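Local coordinates for protein citrinin polyketide synthase (Monascus purpureus, PDB 5MPT) that forms the C-methylating domain of a non-reducing polyketide synthase, which transfers methyl groups to the growing polyketide during biosynthesis of the mycotoxin citrinin, at residues 282-285 and 286-290; 11-14 and 15-18. One frame throughout, in Å; residues are numbered along the deposited sequence.

Contact 1 (282-285 and 286-290); sequences ILAT and NCVHA. With SAH (S-adenosyl-L-homocysteine), chain B.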
ATOM      1  N   ILE A 282      -1.467  10.747  13.544  1.00 20.86           N
ATOM      2  CA  ILE A 282      -1.906   9.439  13.096  1.00 21.21           C
ATOM      3  C   ILE A 282      -1.139   9.081  11.833  1.00 20.99           C
ATOM      4  O   ILE A 282      -1.161   9.821  10.845  1.00 21.08           O
ATOM      5  CB  ILE A 282      -3.418   9.381  12.877  1.00 20.32           C
ATOM      6  CG1 ILE A 282      -4.067   9.479  14.248  1.00 19.69           C
ATOM      7  CG2 ILE A 282      -3.840   8.056  12.176  1.00 18.87           C
ATOM      8  CD1 ILE A 282      -5.515   9.644  14.227  1.00 22.68           C
ATOM      9  N   LEU A 283      -0.422   7.977  11.917  1.00 19.60           N
ATOM     10  CA  LEU A 283       0.275   7.337  10.808  1.00 20.13           C
ATOM     11  C   LEU A 283      -0.602   6.239  10.227  1.00 19.45           C
ATOM     12  O   LEU A 283      -1.217   5.499  10.986  1.00 21.76           O
ATOM     13  CB  LEU A 283       1.591   6.746  11.307  1.00 20.58           C
ATOM     14  CG  LEU A 283       2.624   7.725  11.870  1.00 24.12           C
ATOM     15  CD1 LEU A 283       3.909   6.996  12.234  1.00 25.74           C
ATOM     16  CD2 LEU A 283       2.904   8.853  10.902  1.00 24.42           C
ATOM     17  N   ALA A 284      -0.639   6.109   8.885  1.00 19.30           N
ATOM     18  CA  ALA A 284      -1.536   5.132   8.251  1.00 17.81           C
ATOM     19  C   ALA A 284      -0.952   4.802   6.880  1.00 18.74           C
ATOM     20  O   ALA A 284      -1.127   5.571   5.926  1.00 20.13           O
ATOM     21  CB  ALA A 284      -2.957   5.667   8.144  1.00 14.87           C
ATOM     22  N   THR A 285      -0.300   3.649   6.786  1.00 19.35           N
ATOM     23  CA  THR A 285       0.381   3.234   5.564  1.00 18.22           C
ATOM     24  C   THR A 285      -0.465   2.183   4.873  1.00 18.63           C
ATOM     25  O   THR A 285      -0.562   1.050   5.355  1.00 21.51           O
ATOM     26  CB  THR A 285       1.771   2.699   5.886  1.00 18.42           C
ATOM     27  OG1 THR A 285       2.549   3.757   6.448  1.00 20.84           O
ATOM     28  CG2 THR A 285       2.450   2.077   4.648  1.00 17.90           C
ATOM     29  N   ASN A 286      -1.088   2.596   3.753  1.00 18.33           N
ATOM     30  CA  ASN A 286      -1.794   1.731   2.804  1.00 18.74           C
ATOM     31  C   ASN A 286      -2.843   0.867   3.480  1.00 20.46           C
ATOM     32  O   ASN A 286      -3.065  -0.296   3.115  1.00 18.99           O
ATOM     33  CB  ASN A 286      -0.797   0.925   1.989  1.00 19.22           C
ATOM     34  CG  ASN A 286      -0.287   1.738   0.832  1.00 17.48           C
ATOM     35  OD1 ASN A 286      -1.085   2.360   0.103  1.00 19.11           O
ATOM     36  ND2 ASN A 286       1.019   1.817   0.673  1.00 16.59           N
ATOM     37  N   CYS A 287      -3.544   1.463   4.406  1.00 20.48           N
ATOM     38  CA  CYS A 287      -4.658   0.814   5.073  1.00 20.08           C
ATOM     39  C   CYS A 287      -5.966   1.566   4.918  1.00 21.35           C
ATOM     40  O   CYS A 287      -7.021   0.927   4.836  1.00 19.80           O
ATOM     41  CB  CYS A 287      -4.358   0.615   6.563  1.00 19.27           C
ATOM     42  SG  CYS A 287      -4.003   2.190   7.408  1.00 25.25           S
ATOM     43  N   VAL A 288      -5.945   2.894   4.844  1.00 22.24           N
ATOM     44  CA  VAL A 288      -7.216   3.612   4.814  1.00 21.41           C
ATOM     45  C   VAL A 288      -7.944   3.348   3.483  1.00 22.63           C
ATOM     46  O   VAL A 288      -9.176   3.280   3.436  1.00 23.44           O
ATOM     47  CB  VAL A 288      -6.992   5.110   5.096  1.00 21.58           C
ATOM     48  CG1 VAL A 288      -8.297   5.893   4.928  1.00 24.71           C
ATOM     49  CG2 VAL A 288      -6.438   5.331   6.523  1.00 20.89           C
ATOM     50  N   HIS A 289      -7.211   3.149   2.392  1.00 22.14           N
ATOM     51  CA  HIS A 289      -7.873   2.813   1.133  1.00 21.38           C
ATOM     52  C   HIS A 289      -8.651   1.519   1.223  1.00 21.76           C
ATOM     53  O   HIS A 289      -9.567   1.316   0.414  1.00 23.83           O
ATOM     54  CB  HIS A 289      -6.873   2.741  -0.021  1.00 20.85           C
ATOM     55  CG  HIS A 289      -5.870   1.636   0.069  1.00 21.69           C
ATOM     56  ND1 HIS A 289      -4.524   1.893   0.159  1.00 20.74           N
ATOM     57  CD2 HIS A 289      -5.986   0.291  -0.026  1.00 21.03           C
ATOM     58  CE1 HIS A 289      -3.852   0.755   0.160  1.00 19.88           C
ATOM     59  NE2 HIS A 289      -4.714  -0.236   0.032  1.00 21.34           N
ATOM     60  N   ALA A 290      -8.308   0.625   2.163  1.00 19.50           N
ATOM     61  CA  ALA A 290      -8.942  -0.693   2.217  1.00 20.52           C
ATOM     62  C   ALA A 290     -10.284  -0.654   2.900  1.00 21.23           C
ATOM     63  O   ALA A 290     -10.958  -1.696   2.966  1.00 23.98           O
ATOM     64  CB  ALA A 290      -8.036  -1.685   2.957  1.00 23.01           C
TER
HETATM   65  N   SAH B2201       0.829  -0.878   7.099  1.00 23.29           N
HETATM   66  CA  SAH B2201       0.828  -2.280   6.585  1.00 23.82           C
HETATM   67  CB  SAH B2201       0.832  -2.477   5.073  1.00 24.69           C
HETATM   68  CG  SAH B2201      -0.497  -2.206   4.391  1.00 24.25           C
HETATM   69  SD  SAH B2201      -1.505  -3.716   4.586  1.00 25.90           S
HETATM   70  C   SAH B2201       2.088  -2.986   7.159  1.00 24.99           C
HETATM   71  O   SAH B2201       1.908  -4.285   7.274  1.00 26.98           O
HETATM   72  OXT SAH B2201       3.121  -2.423   7.428  1.00 24.69           O
HETATM   73  C5' SAH B2201      -3.088  -3.059   5.175  1.00 25.52           C
HETATM   74  C4' SAH B2201      -3.176  -3.244   6.676  1.00 24.83           C
HETATM   75  O4' SAH B2201      -4.395  -2.578   7.070  1.00 27.15           O
HETATM   76  C3' SAH B2201      -3.290  -4.697   7.154  1.00 25.50           C
HETATM   77  O3' SAH B2201      -2.428  -4.834   8.280  1.00 23.61           O
HETATM   78  C2' SAH B2201      -4.775  -4.833   7.534  1.00 26.24           C
HETATM   79  O2' SAH B2201      -4.984  -5.737   8.617  1.00 26.86           O
HETATM   80  C1' SAH B2201      -5.097  -3.406   7.963  1.00 26.67           C
HETATM   81  N9  SAH B2201      -6.503  -3.024   7.909  1.00 24.65           N
HETATM   82  C8  SAH B2201      -7.430  -3.337   6.951  1.00 25.96           C
HETATM   83  N7  SAH B2201      -8.636  -2.887   7.202  1.00 25.94           N
HETATM   84  C5  SAH B2201      -8.495  -2.235   8.420  1.00 23.73           C
HETATM   85  C6  SAH B2201      -9.407  -1.545   9.241  1.00 23.80           C
HETATM   86  N6  SAH B2201     -10.713  -1.420   8.971  1.00 23.45           N
HETATM   87  N1  SAH B2201      -8.936  -1.011  10.384  1.00 23.82           N
HETATM   88  C2  SAH B2201      -7.642  -1.157  10.685  1.00 22.92           C
HETATM   89  N3  SAH B2201      -6.685  -1.778   9.994  1.00 22.76           N
HETATM   90  C4  SAH B2201      -7.183  -2.306   8.863  1.00 23.11           C
HETATM   91  O   HOH W   1      -3.598   4.617   4.596  1.00 17.80           O

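Contact 2 (11-14 and 15-18); sequences ILPK and SAIL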
ATOM      1  N   ILE A  11       3.337  20.329  23.000  1.00 24.27           N
ATOM      2  CA  ILE A  11       2.965  21.429  22.113  1.00 23.20           C
ATOM      3  C   ILE A  11       3.344  21.060  20.688  1.00 24.19           C
ATOM      4  O   ILE A  11       4.446  20.546  20.447  1.00 28.38           O
ATOM      5  CB  ILE A  11       3.671  22.723  22.535  1.00 21.78           C
ATOM      6  CG1 ILE A  11       3.198  23.131  23.917  1.00 23.38           C
ATOM      7  CG2 ILE A  11       3.351  23.834  21.537  1.00 22.55           C
ATOM      8  CD1 ILE A  11       3.853  24.350  24.428  1.00 24.32           C
ATOM      9  N   LEU A  12       2.475  21.377  19.729  1.00 22.61           N
ATOM     10  CA  LEU A  12       2.696  21.015  18.322  1.00 22.67           C
ATOM     11  C   LEU A  12       2.369  22.219  17.452  1.00 22.84           C
ATOM     12  O   LEU A  12       1.252  22.358  16.952  1.00 24.89           O
ATOM     13  CB  LEU A  12       1.874  19.791  17.928  1.00 23.53           C
ATOM     14  CG  LEU A  12       2.067  19.361  16.499  1.00 24.58           C
ATOM     15  CD1 LEU A  12       3.555  19.206  16.162  1.00 25.45           C
ATOM     16  CD2 LEU A  12       1.294  18.039  16.315  1.00 23.21           C
ATOM     17  N   PRO A  13       3.308  23.161  17.315  1.00 22.95           N
ATOM     18  CA  PRO A  13       3.029  24.355  16.504  1.00 24.96           C
ATOM     19  C   PRO A  13       2.802  23.993  15.039  1.00 25.06           C
ATOM     20  O   PRO A  13       3.452  23.093  14.490  1.00 24.35           O
ATOM     21  CB  PRO A  13       4.292  25.216  16.680  1.00 27.15           C
ATOM     22  CG  PRO A  13       5.053  24.602  17.814  1.00 26.21           C
ATOM     23  CD  PRO A  13       4.684  23.156  17.839  1.00 23.66           C
ATOM     24  N   LYS A  14       1.879  24.718  14.390  1.00 25.18           N
ATOM     25  CA  LYS A  14       1.630  24.473  12.975  1.00 28.57           C
ATOM     26  C   LYS A  14       2.898  24.660  12.133  1.00 26.51           C
ATOM     27  O   LYS A  14       3.110  23.907  11.171  1.00 27.75           O
ATOM     28  CB  LYS A  14       0.489  25.351  12.436  1.00 42.97           C
ATOM     29  CG  LYS A  14       0.601  26.834  12.642  1.00 67.76           C
ATOM     30  CD  LYS A  14      -0.634  27.563  12.090  1.00 86.40           C
ATOM     31  CE  LYS A  14      -0.963  28.817  12.908  1.00 93.51           C
ATOM     32  NZ  LYS A  14      -1.466  28.495  14.284  1.00 94.20           N
ATOM     33  N   SER A  15       3.764  25.625  12.485  1.00 27.52           N
ATOM     34  CA  SER A  15       4.955  25.898  11.670  1.00 28.01           C
ATOM     35  C   SER A  15       5.911  24.719  11.666  1.00 25.82           C
ATOM     36  O   SER A  15       6.608  24.494  10.677  1.00 27.30           O
ATOM     37  CB  SER A  15       5.686  27.147  12.157  1.00 31.13           C
ATOM     38  OG  SER A  15       6.326  26.942  13.414  1.00 31.90           O
ATOM     39  N   ALA A  16       5.984  23.978  12.770  1.00 22.59           N
ATOM     40  CA  ALA A  16       6.834  22.801  12.833  1.00 22.41           C
ATOM     41  C   ALA A  16       6.374  21.757  11.833  1.00 22.95           C
ATOM     42  O   ALA A  16       7.196  21.126  11.153  1.00 25.40           O
ATOM     43  CB  ALA A  16       6.817  22.210  14.234  1.00 24.23           C
ATOM     44  N   ILE A  17       5.068  21.565  11.738  1.00 21.29           N
ATOM     45  CA  ILE A  17       4.543  20.596  10.788  1.00 21.66           C
ATOM     46  C   ILE A  17       4.821  21.048   9.365  1.00 22.15           C
ATOM     47  O   ILE A  17       5.325  20.284   8.532  1.00 23.78           O
ATOM     48  CB  ILE A  17       3.039  20.399  11.004  1.00 22.22           C
ATOM     49  CG1 ILE A  17       2.727  19.961  12.438  1.00 21.79           C
ATOM     50  CG2 ILE A  17       2.555  19.329   9.998  1.00 23.87           C
ATOM     51  CD1 ILE A  17       1.236  20.081  12.794  1.00 22.54           C
ATOM     52  N   LEU A  18       4.421  22.275   9.045  1.00 24.52           N
ATOM     53  CA  LEU A  18       4.499  22.748   7.671  1.00 25.36           C
ATOM     54  C   LEU A  18       5.939  22.901   7.203  1.00 25.93           C
ATOM     55  O   LEU A  18       6.250  22.621   6.036  1.00 26.90           O
ATOM     56  CB  LEU A  18       3.750  24.068   7.535  1.00 25.62           C
ATOM     57  CG  LEU A  18       2.261  24.001   7.827  1.00 29.87           C
ATOM     58  CD1 LEU A  18       1.804  25.438   7.872  1.00 35.10           C
ATOM     59  CD2 LEU A  18       1.511  23.263   6.802  1.00 30.28           C
TER

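Contact 1 (282-285 and 286-290)
Ala284 CB meets Cys287 SG at 3.7 Å and Val288 CG2 at 3.9 Å, joining the last residues of strand 279-285 to the loop that leaves it. The sulfur reaches back to the strand because chi1 of Cys287 is 58°, which lodges SG between the backbone N and the carbonyl carbon. CB of the same cysteine faces the ribose of S-adenosyl-L-homocysteine, 3.2 Å from the ligand O4'. In Val288, CG1 stands anti to the backbone N (chi1 174°); this leaves CG2 as the branch that touches Ala284. A water ties the backbone of the turn together, donating to Ala284 O at 3.0 Å and accepting from Val288 N at 2.9 Å. The site is the C-terminal end of a central parallel strand in a Rossmann-like methyltransferase sheet, where this family binds its cofactor. Thr285 O uses that position to accept a 2.9 Å hydrogen bond from the ligand amino N, while Thr285 OG1 turns to Thr220. Asn286 takes a left-handed helical backbone conformation (phi 54°), which swings the chain out of the strand and brings its O to 3.4 Å from the ligand CG. The Asn286 amide is gripped at both ends, OD1 accepting from Met316 N and ND2 bonding to Gln375 OE1. Its CG lies at the edge of the His289 ring, in the ring plane. His289 is an active-site residue, and its ND1 is hydrogen-bonded to OE1 of Glu315, another active-site residue.

Contact 2 (11-14 and 15-18)
Leu12 and Ile17 bring their side chains together at about a right angle, with Leu12 CG 3.9 Å from Ile17 CD1 where the incoming loop meets the first turn of helix 14-26. With chi1 at -179°, Leu12 CG points away from the backbone N and reaches the isoleucine, and Leu12 CD1 lies 3.9 Å from Ile17 CG1. Pro13 occupies the N-cap position and, having no polar side-chain atom, contributes its carbonyl alone. Pro13 O accepts from Ala16 N at 3.2 Å, but the N-H...O angle of 128° makes this a weak bond. Lys14 O is served far better: Leu18 N donates to it at 3.0 Å, nearly in line with the carbonyl. The N-H...O angle there is 171°, making this the first well-formed i to i+4 bond of the helix. Leu18 folds its side chain beside that acceptor, CG lying 3.5 Å from Lys14 O. Ala16 CB comes equally near Pro13 O, so apolar carbon lines both carbonyls. Beyond the turn, Leu12, Ala16 and Ile17 all rest on Leu197 of helix 181-198, and Ile17 also reaches Ile379 and Leu381 of strand 375-381. Lys14 and Ser15 lie on the exposed side. Between the two segments, the hydrogen bonds join backbone groups only, weak at the proline and strong one residue later, and the turn meets the methyltransferase core through apolar contacts of Leu12, Ala16 and Ile17.

From the N terminus the chain first meets contact 2, where residues 11-14 run into helix 14-26, and much later contact 1, where strand 279-285 gives way to residues 286-290. Each joins neighbouring residues within one continuous piece of chain, so neither closes a long loop, and the two follow in series without nesting or crossing. The centres of contact 1 and contact 2 are about 22 Å apart. Their nearest atoms are about 8 Å apart, with no direct touch. Strand 375-381 is common to both: it receives Ile17 from contact 2 and Asn286 from contact 1. Contact 2 thus seats the N-terminal helix beside the methyltransferase sheet, and contact 1 shapes the end of that sheet where the cofactor product binds.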